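PDB 2GS5: YqgE/AlgH family protein from Corynebacterium diphtheriae NCTC 13129, which is of unknown function but belongs to the UPF0301 (AlgH) family of conserved bacterial proteins. Local coordinates for residues Arg5-Met10 and Asp154-Pro159; Glu11-Glu14 and Gly18-Leu21; Val36-Glu41 and Thr107-Arg112; Pro65-Cys70 and Val114-Gly119. One frame throughout, in Å; residues are numbered along the deposited sequence.

How the contacts relate
Contacts 1, 2 and 3 follow one another across neighbouring strands of the same mixed sheet: strand 19-23 in contact 2 lies between strand 155-159 of contact 1 and strand 36-42 of contact 3. The centres of contacts 1 and 2 are 8 Å apart, those of contacts 2 and 3 are 11 Å apart, and backbone bonds such as Leu21 to Ile37 tie them together. Contact 4 belongs to the far end of the molecule, its centre about 34 Å from that of contact 1. It adjoins contact 3 through antiparallel strands 106-110 and 113-116, which pair between Thr107 and Met115.

Contact 1: Arg5-Met10 and Asp154-Pro159; sequences RLFNAM and DWFVAP
Phe7 and Met10 sit on a loop that follows a short 3-10 segment, and both reach across to Phe156, whose backbone is extended within strand 155-159. The loop backbone stays apart from the strand, so side chains alone bridge the two. The rings of Phe7 and Phe156 are turned only about 17° from each other, yet they do not stack; Phe156 CE1 lies at the edge of Phe7, near its plane. The corner of Phe7 does the touching, its CZ coming 3.8 Å from CE1 of Phe156, with CE1 of Phe7 equally near that same carbon. Phe156 gets there because CG is anti to the backbone N (chi1 -176°), which swings the ring towards the loop although the bond to CB points neither toward nor away from the loop. Met10, a selenomethionine, arrives from the opposite direction. Its chain runs extended through CB, CG and SE and then bends at the last torsion (chi3 82°), bringing the methyl CE 4.1 Å from CE1 of Phe156, at the edge of that ring. One corner of Phe156 therefore carries both contacts. Leu6 CB sits 4.0 Å above one face of the Phe7 ring, and Arg12 also touches Phe7. Phe2 meets the Phe156 ring with planes at about 45°, and Gln181 touches it too. What results is an apolar cluster in which the N-terminal arm packs its aromatic and selenoether side chains onto one face of strand 155-159, an antiparallel partner of strand 19-23 in the mixed sheet.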
loop_
_atom_site.group_PDB
_atom_site.type_symbol
_atom_site.label_atom_id
_atom_site.label_comp_id
_atom_site.label_asym_id
_atom_site.label_seq_id
_atom_site.Cartn_x
_atom_site.Cartn_y
_atom_site.Cartn_z
ATOM N N ARG A 5 -18.594 0.080 17.310
ATOM C CA ARG A 5 -19.202 1.317 17.815
ATOM C C ARG A 5 -18.676 2.600 17.165
ATOM O O ARG A 5 -19.360 3.622 17.184
ATOM C CB ARG A 5 -19.025 1.425 19.331
ATOM C CG ARG A 5 -20.048 0.653 20.134
ATOM C CD ARG A 5 -19.626 0.515 21.587
ATOM N NE ARG A 5 -19.330 1.810 22.205
ATOM C CZ ARG A 5 -18.114 2.349 22.343
ATOM N NH1 ARG A 5 -17.019 1.728 21.906
ATOM N NH2 ARG A 5 -17.994 3.536 22.928
ATOM N N LEU A 6 -17.471 2.557 16.596
ATOM C CA LEU A 6 -16.938 3.716 15.885
ATOM C C LEU A 6 -17.832 4.153 14.730
ATOM O O LEU A 6 -17.807 5.318 14.339
ATOM C CB LEU A 6 -15.524 3.444 15.355
ATOM C CG LEU A 6 -14.409 3.617 16.383
ATOM C CD1 LEU A 6 -13.090 3.149 15.806
ATOM C CD2 LEU A 6 -14.310 5.071 16.819
ATOM N N PHE A 7 -18.632 3.226 14.203
ATOM C CA PHE A 7 -19.354 3.454 12.954
ATOM C C PHE A 7 -20.860 3.641 13.128
ATOM O O PHE A 7 -21.621 3.511 12.170
ATOM C CB PHE A 7 -19.041 2.307 11.985
ATOM C CG PHE A 7 -17.572 2.146 11.733
ATOM C CD1 PHE A 7 -16.903 3.049 10.926
ATOM C CD2 PHE A 7 -16.850 1.135 12.351
ATOM C CE1 PHE A 7 -15.542 2.934 10.705
ATOM C CE2 PHE A 7 -15.483 1.013 12.141
ATOM C CZ PHE A 7 -14.832 1.912 11.312
ATOM N N ASN A 8 -21.283 3.988 14.336
ATOM C CA ASN A 8 -22.703 4.189 14.611
ATOM C C ASN A 8 -23.300 5.352 13.812
ATOM O O ASN A 8 -24.446 5.285 13.382
ATOM C CB ASN A 8 -22.940 4.408 16.112
ATOM C CG ASN A 8 -22.783 3.130 16.929
ATOM O OD1 ASN A 8 -22.668 2.032 16.383
ATOM N ND2 ASN A 8 -22.774 3.273 18.246
ATOM N N ALA A 9 -22.527 6.420 13.635
ATOM C CA ALA A 9 -22.948 7.571 12.827
ATOM C C ALA A 9 -22.116 7.693 11.551
ATOM O O ALA A 9 -22.605 8.156 10.526
ATOM C CB ALA A 9 -22.844 8.848 13.643
HETATM N N MSE A 10 -20.856 7.279 11.635
HETATM C CA MSE A 10 -19.903 7.355 10.535
HETATM C C MSE A 10 -19.843 5.986 9.879
HETATM O O MSE A 10 -19.760 4.991 10.571
HETATM C CB MSE A 10 -18.536 7.702 11.120
HETATM C CG MSE A 10 -17.412 7.862 10.134
HETATM SE SE MSE A 10 -15.759 8.131 11.128
HETATM C CE MSE A 10 -15.335 6.275 11.538
ATOM N N ASP A 154 -9.859 -5.441 13.286
ATOM C CA ASP A 154 -8.425 -5.612 12.951
ATOM C C ASP A 154 -7.851 -4.505 12.081
ATOM O O ASP A 154 -6.648 -4.201 12.160
ATOM C CB ASP A 154 -8.182 -6.926 12.193
ATOM C CG ASP A 154 -8.374 -8.161 13.046
ATOM O OD1 ASP A 154 -8.726 -8.045 14.252
ATOM O OD2 ASP A 154 -8.190 -9.262 12.482
ATOM N N TRP A 155 -8.700 -3.936 11.232
ATOM C CA TRP A 155 -8.269 -2.986 10.219
ATOM C C TRP A 155 -9.225 -1.818 10.141
ATOM O O TRP A 155 -10.420 -1.984 10.371
ATOM C CB TRP A 155 -8.278 -3.632 8.840
ATOM C CG TRP A 155 -7.568 -4.925 8.745
ATOM C CD1 TRP A 155 -8.133 -6.156 8.685
ATOM C CD2 TRP A 155 -6.156 -5.126 8.688
ATOM N NE1 TRP A 155 -7.168 -7.115 8.592
ATOM C CE2 TRP A 155 -5.940 -6.509 8.599
ATOM C CE3 TRP A 155 -5.050 -4.269 8.702
ATOM C CZ2 TRP A 155 -4.664 -7.060 8.534
ATOM C CZ3 TRP A 155 -3.779 -4.824 8.629
ATOM C CH2 TRP A 155 -3.599 -6.201 8.546
ATOM N N PHE A 156 -8.687 -0.650 9.805
ATOM C CA PHE A 156 -9.485 0.503 9.422
ATOM C C PHE A 156 -9.198 0.776 7.949
ATOM O O PHE A 156 -8.044 0.906 7.545
ATOM C CB PHE A 156 -9.147 1.721 10.286
ATOM C CG PHE A 156 -9.999 2.927 9.997
ATOM C CD1 PHE A 156 -11.223 3.099 10.619
ATOM C CD2 PHE A 156 -9.570 3.891 9.097
ATOM C CE1 PHE A 156 -12.006 4.220 10.359
ATOM C CE2 PHE A 156 -10.343 4.992 8.831
ATOM C CZ PHE A 156 -11.556 5.164 9.447
ATOM N N VAL A 157 -10.261 0.838 7.156
ATOM C CA VAL A 157 -10.150 1.030 5.715
ATOM C C VAL A 157 -10.165 2.516 5.411
ATOM O O VAL A 157 -11.097 3.214 5.808
ATOM C CB VAL A 157 -11.285 0.321 4.982
ATOM C CG1 VAL A 157 -11.156 0.462 3.467
ATOM C CG2 VAL A 157 -11.293 -1.123 5.365
ATOM N N ALA A 158 -9.126 2.998 4.737
ATOM C CA ALA A 158 -8.988 4.426 4.413
ATOM C C ALA A 158 -8.430 4.616 3.014
ATOM O O ALA A 158 -7.717 3.761 2.508
ATOM C CB ALA A 158 -8.066 5.108 5.411
ATOM N N PRO A 159 -8.767 5.743 2.378
ATOM C CA PRO A 159 -8.131 5.999 1.084
ATOM C C PRO A 159 -6.617 6.186 1.197
ATOM O O PRO A 159 -6.136 6.858 2.109
ATOM C CB PRO A 159 -8.809 7.272 0.581
ATOM C CG PRO A 159 -9.569 7.819 1.720
ATOM C CD PRO A 159 -9.734 6.781 2.763
#

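Contact 2: Glu11-Glu14 and Gly18-Leu21; sequences ERNE and GMVL
Met19, a selenomethionine at the start of strand 19-23, carries this contact from the sheet side towards Asn13 and Glu14. Its CB points at the 11-14 segment, which runs by in an extended conformation with no regular structure. From there CG, anti to the carbonyl carbon (chi1 -64°), comes 3.7 Å from the backbone oxygen of Glu14, a van der Waals approach of a methylene to a carbonyl. The next atom, SE, lies 4.4 Å from that same Glu14 O, at the limit of contact. Two further bends, both close to -69°, curl the chain back on itself, so that the terminal CE is brought towards Asn13; the side chains of Met19 and Asn13 cross at about a right angle. The modelled spacing of CE from Asn13 is shorter than carbons can sit, so the exact place of this methyl is doubtful, although the two side chains are clearly neighbours. Glu14 takes part through its backbone, for its CB is directed away from the strand. On the sheet side Val157 of strand 155-159 lies beside Asn13 and Met19, its closeness to the Met19 methyl being equally doubtful, while the backbones of Gly18 and Met19 bond to Ile39. Arg12, next to Asn13, makes a salt bridge with Asp4. Altogether this is a surface contact in which the irregular, extended N-terminal arm passes beside the first residue of strand 19-23, which it leads into.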
loop_
_atom_site.group_PDB
_atom_site.type_symbol
_atom_site.label_atom_id
_atom_site.label_comp_id
_atom_site.label_asym_id
_atom_site.label_seq_id
_atom_site.Cartn_x
_atom_site.Cartn_y
_atom_site.Cartn_z
ATOM N N GLU A 11 -19.901 5.918 8.555
ATOM C CA GLU A 11 -19.894 4.615 7.886
ATOM C C GLU A 11 -18.498 4.172 7.495
ATOM O O GLU A 11 -17.632 4.997 7.215
ATOM C CB GLU A 11 -20.789 4.626 6.657
ATOM C CG GLU A 11 -22.262 4.705 7.001
ATOM C CD GLU A 11 -23.109 3.860 6.088
ATOM O OE1 GLU A 11 -24.061 3.213 6.590
ATOM O OE2 GLU A 11 -22.819 3.844 4.868
ATOM N N ARG A 12 -18.303 2.855 7.487
ATOM C CA ARG A 12 -17.038 2.263 7.075
ATOM C C ARG A 12 -16.811 2.505 5.596
ATOM O O ARG A 12 -17.763 2.487 4.808
ATOM C CB ARG A 12 -17.051 0.754 7.315
ATOM C CG ARG A 12 -17.103 0.312 8.766
ATOM C CD ARG A 12 -16.960 -1.197 8.851
ATOM N NE ARG A 12 -16.977 -1.718 10.218
ATOM C CZ ARG A 12 -18.072 -1.872 10.956
ATOM N NH1 ARG A 12 -17.966 -2.364 12.188
ATOM N NH2 ARG A 12 -19.273 -1.533 10.489
ATOM N N ASN A 13 -15.549 2.721 5.222
ATOM C CA ASN A 13 -15.158 2.716 3.819
ATOM C C ASN A 13 -15.043 1.267 3.367
ATOM O O ASN A 13 -14.496 0.429 4.080
ATOM C CB ASN A 13 -13.814 3.416 3.618
ATOM C CG ASN A 13 -13.818 4.867 4.074
ATOM O OD1 ASN A 13 -12.883 5.327 4.742
ATOM N ND2 ASN A 13 -14.869 5.597 3.714
ATOM N N GLU A 14 -15.550 0.960 2.179
ATOM C CA GLU A 14 -15.493 -0.413 1.683
ATOM C C GLU A 14 -14.130 -0.718 1.072
ATOM O O GLU A 14 -13.577 0.108 0.356
ATOM C CB GLU A 14 -16.599 -0.666 0.664
ATOM C CG GLU A 14 -17.956 -0.872 1.309
ATOM C CD GLU A 14 -17.979 -2.079 2.233
ATOM O OE1 GLU A 14 -17.680 -3.203 1.753
ATOM O OE2 GLU A 14 -18.283 -1.901 3.435
ATOM N N GLY A 18 -6.767 0.549 -4.087
ATOM C CA GLY A 18 -6.441 1.939 -3.800
ATOM C C GLY A 18 -6.781 2.370 -2.381
ATOM O O GLY A 18 -6.407 3.467 -1.971
HETATM N N MSE A 19 -7.495 1.524 -1.640
HETATM C CA MSE A 19 -7.673 1.705 -0.202
HETATM C C MSE A 19 -6.515 1.085 0.524
HETATM O O MSE A 19 -5.907 0.150 0.024
HETATM C CB MSE A 19 -8.953 1.025 0.287
HETATM C CG MSE A 19 -10.218 1.607 -0.293
HETATM SE SE MSE A 19 -10.615 3.418 0.358
HETATM C CE MSE A 19 -11.070 3.028 2.193
ATOM N N VAL A 20 -6.220 1.614 1.706
ATOM C CA VAL A 20 -5.291 0.972 2.634
ATOM C C VAL A 20 -6.040 0.386 3.824
ATOM O O VAL A 20 -7.062 0.911 4.257
ATOM C CB VAL A 20 -4.186 1.913 3.142
ATOM C CG1 VAL A 20 -3.164 2.158 2.031
ATOM C CG2 VAL A 20 -4.754 3.225 3.640
ATOM N N LEU A 21 -5.521 -0.738 4.300
ATOM C CA LEU A 21 -5.958 -1.393 5.515
ATOM C C LEU A 21 -4.967 -0.986 6.589
ATOM O O LEU A 21 -3.786 -1.340 6.514
ATOM C CB LEU A 21 -5.943 -2.907 5.349
ATOM C CG LEU A 21 -6.800 -3.469 4.217
ATOM C CD1 LEU A 21 -6.531 -4.959 3.974
ATOM C CD2 LEU A 21 -8.269 -3.208 4.514
#

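Contact 3: Val36-Glu41 and Thr107-Arg112; sequences VILIIE and TRLANR
Leu109 has CG anti to its carbonyl carbon (chi1 -63°), and Leu38 has CG anti to its backbone N (chi1 177°); these settings aim both leucine ends toward each other between strands 36-42 and 106-110. The two strands belong to one mixed sheet but are not paired with each other. The axes of segments 36-41 and 107-110 approach to 8.1 Å at an angle of 138° between chain directions, so the meeting is a side-chain contact within the core. Leu109 does most of the work, and its CB points toward the other strand. Its CD1 branch meets the CD2 branch of Leu38 at 4.1 Å, the side chains passing at a slant. The same CD1 lies 4.3 Å from CG2 of Ile40, the rest of whose side chain leads away. All the touching residues are buried. Ile40 belongs to a classic beta bulge, in which it and Glu41 both face Phe48 on strand 47-51, the antiparallel neighbour. On the other edge of strand 36-42, Ile39 bonds through its backbone to Gly18 and Met19, so the strand is held on both flanks while Leu109 approaches from the strand 106-110 side. Ala160 adds to the surroundings of Leu38, and Val50 to those of Ile40. The second branch of Leu109 reaches the main chain of the bulge: CD2 lies 3.8 Å from CA of Ile40 and 3.4 Å from its carbonyl oxygen, a methyl set against a backbone C=O.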
loop_
_atom_site.group_PDB
_atom_site.type_symbol
_atom_site.label_atom_id
_atom_site.label_comp_id
_atom_site.label_asym_id
_atom_site.label_seq_id
_atom_site.Cartn_x
_atom_site.Cartn_y
_atom_site.Cartn_z
ATOM N N VAL A 36 0.286 -0.925 6.970
ATOM C CA VAL A 36 -0.636 -0.139 6.160
ATOM C C VAL A 36 -0.672 -0.826 4.812
ATOM O O VAL A 36 0.241 -0.651 4.000
ATOM C CB VAL A 36 -0.159 1.313 5.983
ATOM C CG1 VAL A 36 -1.101 2.092 5.071
ATOM C CG2 VAL A 36 -0.012 1.994 7.346
ATOM N N ILE A 37 -1.706 -1.635 4.590
ATOM C CA ILE A 37 -1.698 -2.530 3.438
ATOM C C ILE A 37 -2.536 -1.962 2.310
ATOM O O ILE A 37 -3.746 -1.866 2.420
ATOM C CB ILE A 37 -2.158 -3.945 3.823
ATOM C CG1 ILE A 37 -1.200 -4.512 4.888
ATOM C CG2 ILE A 37 -2.180 -4.865 2.580
ATOM C CD1 ILE A 37 -1.644 -5.784 5.495
ATOM N N LEU A 38 -1.861 -1.571 1.233
ATOM C CA LEU A 38 -2.527 -1.080 0.031
ATOM C C LEU A 38 -3.153 -2.240 -0.723
ATOM O O LEU A 38 -2.457 -3.166 -1.134
ATOM C CB LEU A 38 -1.521 -0.381 -0.875
ATOM C CG LEU A 38 -2.021 0.130 -2.219
ATOM C CD1 LEU A 38 -3.022 1.252 -2.037
ATOM C CD2 LEU A 38 -0.850 0.584 -3.086
ATOM N N ILE A 39 -4.467 -2.179 -0.907
ATOM C CA ILE A 39 -5.182 -3.189 -1.682
ATOM C C ILE A 39 -4.881 -2.980 -3.162
ATOM O O ILE A 39 -5.110 -1.892 -3.705
ATOM C CB ILE A 39 -6.707 -3.144 -1.414
ATOM C CG1 ILE A 39 -6.980 -3.445 0.063
ATOM C CG2 ILE A 39 -7.461 -4.110 -2.340
ATOM C CD1 ILE A 39 -8.418 -3.218 0.476
ATOM N N ILE A 40 -4.328 -4.015 -3.797
ATOM C CA ILE A 40 -3.942 -3.945 -5.218
ATOM C C ILE A 40 -4.828 -4.802 -6.124
ATOM O O ILE A 40 -4.764 -4.686 -7.356
ATOM C CB ILE A 40 -2.450 -4.345 -5.404
ATOM C CG1 ILE A 40 -2.192 -5.801 -4.983
ATOM C CG2 ILE A 40 -1.551 -3.385 -4.624
ATOM C CD1 ILE A 40 -0.740 -6.225 -5.151
ATOM N N GLU A 41 -5.627 -5.671 -5.527
ATOM C CA GLU A 41 -6.570 -6.506 -6.271
ATOM C C GLU A 41 -7.645 -6.977 -5.305
ATOM O O GLU A 41 -7.343 -7.450 -4.217
ATOM C CB GLU A 41 -5.853 -7.703 -6.889
ATOM C CG GLU A 41 -6.760 -8.736 -7.542
ATOM C CD GLU A 41 -7.177 -8.390 -8.963
ATOM O OE1 GLU A 41 -6.722 -7.364 -9.517
ATOM O OE2 GLU A 41 -7.969 -9.163 -9.516
ATOM N N THR A 107 -1.917 -0.305 -14.473
ATOM C CA THR A 107 -3.235 -0.721 -14.020
ATOM C C THR A 107 -3.682 0.223 -12.918
ATOM O O THR A 107 -3.034 0.306 -11.872
ATOM C CB THR A 107 -3.200 -2.158 -13.465
ATOM O OG1 THR A 107 -2.834 -3.059 -14.513
ATOM C CG2 THR A 107 -4.560 -2.554 -12.889
ATOM N N ARG A 108 -4.766 0.952 -13.169
ATOM C CA ARG A 108 -5.325 1.876 -12.197
ATOM C C ARG A 108 -5.795 1.121 -10.960
ATOM O O ARG A 108 -6.489 0.118 -11.074
ATOM C CB ARG A 108 -6.510 2.635 -12.811
ATOM C CG ARG A 108 -7.261 3.558 -11.863
ATOM C CD ARG A 108 -8.489 4.169 -12.544
ATOM N NE ARG A 108 -9.539 4.519 -11.588
ATOM C CZ ARG A 108 -10.326 3.637 -10.965
ATOM N NH1 ARG A 108 -11.253 4.065 -10.113
ATOM N NH2 ARG A 108 -10.196 2.328 -11.176
ATOM N N LEU A 109 -5.399 1.609 -9.797
ATOM C CA LEU A 109 -5.943 1.149 -8.536
ATOM C C LEU A 109 -7.066 2.116 -8.171
ATOM O O LEU A 109 -8.243 1.778 -8.295
ATOM C CB LEU A 109 -4.845 1.086 -7.477
ATOM C CG LEU A 109 -3.731 0.079 -7.794
ATOM C CD1 LEU A 109 -2.670 0.151 -6.722
ATOM C CD2 LEU A 109 -4.268 -1.351 -7.909
ATOM N N ALA A 110 -6.698 3.331 -7.774
ATOM C CA ALA A 110 -7.647 4.416 -7.576
ATOM C C ALA A 110 -6.872 5.714 -7.726
ATOM O O ALA A 110 -5.675 5.769 -7.429
ATOM C CB ALA A 110 -8.308 4.330 -6.194
ATOM N N ASN A 111 -7.551 6.759 -8.199
ATOM C CA ASN A 111 -6.935 8.071 -8.348
ATOM C C ASN A 111 -5.648 7.963 -9.181
ATOM O O ASN A 111 -5.711 7.466 -10.296
ATOM C CB ASN A 111 -6.733 8.712 -6.974
ATOM C CG ASN A 111 -8.037 8.845 -6.196
ATOM O OD1 ASN A 111 -9.063 9.240 -6.751
ATOM N ND2 ASN A 111 -8.002 8.508 -4.910
ATOM N N ARG A 112 -4.503 8.401 -8.653
ATOM C CA ARG A 112 -3.239 8.357 -9.403
ATOM C C ARG A 112 -2.403 7.110 -9.122
ATOM O O ARG A 112 -1.325 6.938 -9.687
ATOM C CB ARG A 112 -2.404 9.607 -9.127
ATOM C CG ARG A 112 -2.974 10.862 -9.727
ATOM C CD ARG A 112 -1.998 12.019 -9.662
ATOM N NE ARG A 112 -2.477 13.132 -10.479
ATOM C CZ ARG A 112 -2.317 13.227 -11.800
ATOM N NH1 ARG A 112 -1.665 12.302 -12.479
ATOM N NH2 ARG A 112 -2.817 14.259 -12.459
#

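Contact 4: Pro65-Cys70 and Val114-Gly119; sequences PEWVPC and VMVNLG
An Asx turn at the end of strand 113-116 presents Leu118 to Trp67, the indole that the 3-10 segment 65-70 sends into the domain. Asn117 closes the turn, its OD1 accepting the backbone N-H of Gly119 at 2.9 Å within the carbonyl plane. Trp67 has CG anti to its carbonyl carbon (chi1 -81°), which lays the indole along the turn. Leu118 CD2 lies over one face, 3.9 Å from the centroid of the five-membered ring and 16° off its normal, a CH-pi contact. At the far end of the indole, CH2 touches Val116 CG1 at 3.9 Å. Met132 of strand 129-141 and Ile125 of helix 122-125 also pack against both Trp67 and Val116, so the indole is buried. Its N-H is satisfied: NE1 donates to Leu118 O at 3.1 Å, a bent bond (146°) whose donor is tilted from the carbonyl plane while the oxygen stays close to the plane of the indole. Nearby sits a water within hydrogen-bonding distance of both Leu118 O (2.8 Å) and Glu66 OE2 (2.9 Å), which may link the segments.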
loop_
_atom_site.group_PDB
_atom_site.type_symbol
_atom_site.label_atom_id
_atom_site.label_comp_id
_atom_site.label_asym_id
_atom_site.label_seq_id
_atom_site.Cartn_x
_atom_site.Cartn_y
_atom_site.Cartn_z
ATOM N N PRO A 65 18.008 -3.889 -11.495
ATOM C CA PRO A 65 18.681 -2.596 -11.631
ATOM C C PRO A 65 18.095 -1.689 -12.713
ATOM O O PRO A 65 18.183 -0.474 -12.599
ATOM C CB PRO A 65 20.129 -2.984 -11.956
ATOM C CG PRO A 65 20.059 -4.383 -12.433
ATOM C CD PRO A 65 18.927 -5.018 -11.721
ATOM N N GLU A 66 17.501 -2.284 -13.744
ATOM C CA GLU A 66 16.916 -1.534 -14.848
ATOM C C GLU A 66 15.822 -0.568 -14.398
ATOM O O GLU A 66 15.572 0.429 -15.067
ATOM C CB GLU A 66 16.350 -2.480 -15.924
ATOM C CG GLU A 66 15.202 -3.394 -15.473
ATOM C CD GLU A 66 15.654 -4.758 -14.959
ATOM O OE1 GLU A 66 16.772 -4.874 -14.400
ATOM O OE2 GLU A 66 14.864 -5.722 -15.108
ATOM N N TRP A 67 15.172 -0.885 -13.280
ATOM C CA TRP A 67 14.064 -0.069 -12.772
ATOM C C TRP A 67 14.499 1.071 -11.861
ATOM O O TRP A 67 13.701 1.953 -11.558
ATOM C CB TRP A 67 13.030 -0.962 -12.067
ATOM C CG TRP A 67 12.131 -1.599 -13.075
ATOM C CD1 TRP A 67 12.172 -2.879 -13.530
ATOM C CD2 TRP A 67 11.090 -0.944 -13.803
ATOM N NE1 TRP A 67 11.202 -3.071 -14.494
ATOM C CE2 TRP A 67 10.524 -1.896 -14.679
ATOM C CE3 TRP A 67 10.563 0.352 -13.780
ATOM C CZ2 TRP A 67 9.464 -1.584 -15.529
ATOM C CZ3 TRP A 67 9.513 0.658 -14.621
ATOM C CH2 TRP A 67 8.973 -0.306 -15.487
ATOM N N VAL A 68 15.756 1.073 -11.438
ATOM C CA VAL A 68 16.219 2.055 -10.450
ATOM C C VAL A 68 15.905 3.521 -10.801
ATOM O O VAL A 68 15.459 4.262 -9.935
ATOM C CB VAL A 68 17.720 1.868 -10.119
ATOM C CG1 VAL A 68 18.227 3.005 -9.242
ATOM C CG2 VAL A 68 17.917 0.540 -9.412
ATOM N N PRO A 69 16.123 3.947 -12.062
ATOM C CA PRO A 69 15.779 5.333 -12.434
ATOM C C PRO A 69 14.329 5.777 -12.190
ATOM O O PRO A 69 14.074 6.966 -12.059
ATOM C CB PRO A 69 16.100 5.379 -13.931
ATOM C CG PRO A 69 17.118 4.328 -14.130
ATOM C CD PRO A 69 16.758 3.228 -13.183
ATOM N N CYS A 70 13.397 4.831 -12.115
ATOM C CA CYS A 70 11.982 5.135 -11.883
ATOM C C CYS A 70 11.606 5.109 -10.407
ATOM O O CYS A 70 10.501 5.529 -10.049
ATOM C CB CYS A 70 11.091 4.113 -12.582
ATOM S SG CYS A 70 11.062 4.205 -14.364
ATOM N N VAL A 114 -1.222 3.373 -9.393
ATOM C CA VAL A 114 -1.239 2.344 -10.411
ATOM C C VAL A 114 -0.309 1.200 -10.042
ATOM O O VAL A 114 0.658 1.389 -9.316
ATOM C CB VAL A 114 -0.768 2.889 -11.791
ATOM C CG1 VAL A 114 -1.815 3.805 -12.394
ATOM C CG2 VAL A 114 0.598 3.588 -11.671
HETATM N N MSE A 115 -0.629 0.006 -10.526
HETATM C CA MSE A 115 0.338 -1.088 -10.533
HETATM C C MSE A 115 1.116 -1.013 -11.852
HETATM O O MSE A 115 0.516 -0.945 -12.926
HETATM C CB MSE A 115 -0.370 -2.443 -10.368
HETATM C CG MSE A 115 -0.542 -2.941 -8.928
HETATM SE SE MSE A 115 -0.890 -4.848 -9.076
HETATM C CE MSE A 115 -2.373 -4.829 -10.356
ATOM N N VAL A 116 2.447 -1.018 -11.766
ATOM C CA VAL A 116 3.314 -0.914 -12.936
ATOM C C VAL A 116 3.725 -2.311 -13.355
ATOM O O VAL A 116 4.216 -3.087 -12.537
ATOM C CB VAL A 116 4.587 -0.102 -12.621
ATOM C CG1 VAL A 116 5.482 0.008 -13.850
ATOM C CG2 VAL A 116 4.221 1.287 -12.095
ATOM N N ASN A 117 3.501 -2.642 -14.620
ATOM C CA ASN A 117 3.956 -3.903 -15.151
ATOM C C ASN A 117 5.466 -3.869 -15.296
ATOM O O ASN A 117 5.994 -3.116 -16.113
ATOM C CB ASN A 117 3.295 -4.181 -16.502
ATOM C CG ASN A 117 3.513 -5.589 -16.974
ATOM O OD1 ASN A 117 4.630 -6.119 -16.924
ATOM N ND2 ASN A 117 2.440 -6.217 -17.451
ATOM N N LEU A 118 6.169 -4.677 -14.497
ATOM C CA LEU A 118 7.638 -4.618 -14.466
ATOM C C LEU A 118 8.294 -5.269 -15.684
ATOM O O LEU A 118 9.513 -5.256 -15.815
ATOM C CB LEU A 118 8.184 -5.206 -13.161
ATOM C CG LEU A 118 7.781 -4.436 -11.901
ATOM C CD1 LEU A 118 8.331 -5.098 -10.630
ATOM C CD2 LEU A 118 8.193 -2.969 -11.973
ATOM N N GLY A 119 7.479 -5.840 -16.571
ATOM C CA GLY A 119 7.938 -6.260 -17.889
ATOM C C GLY A 119 8.006 -5.129 -18.903
ATOM O O GLY A 119 8.526 -5.315 -20.010
HETATM O O HOH W 1 12.186 -6.099 -16.278
#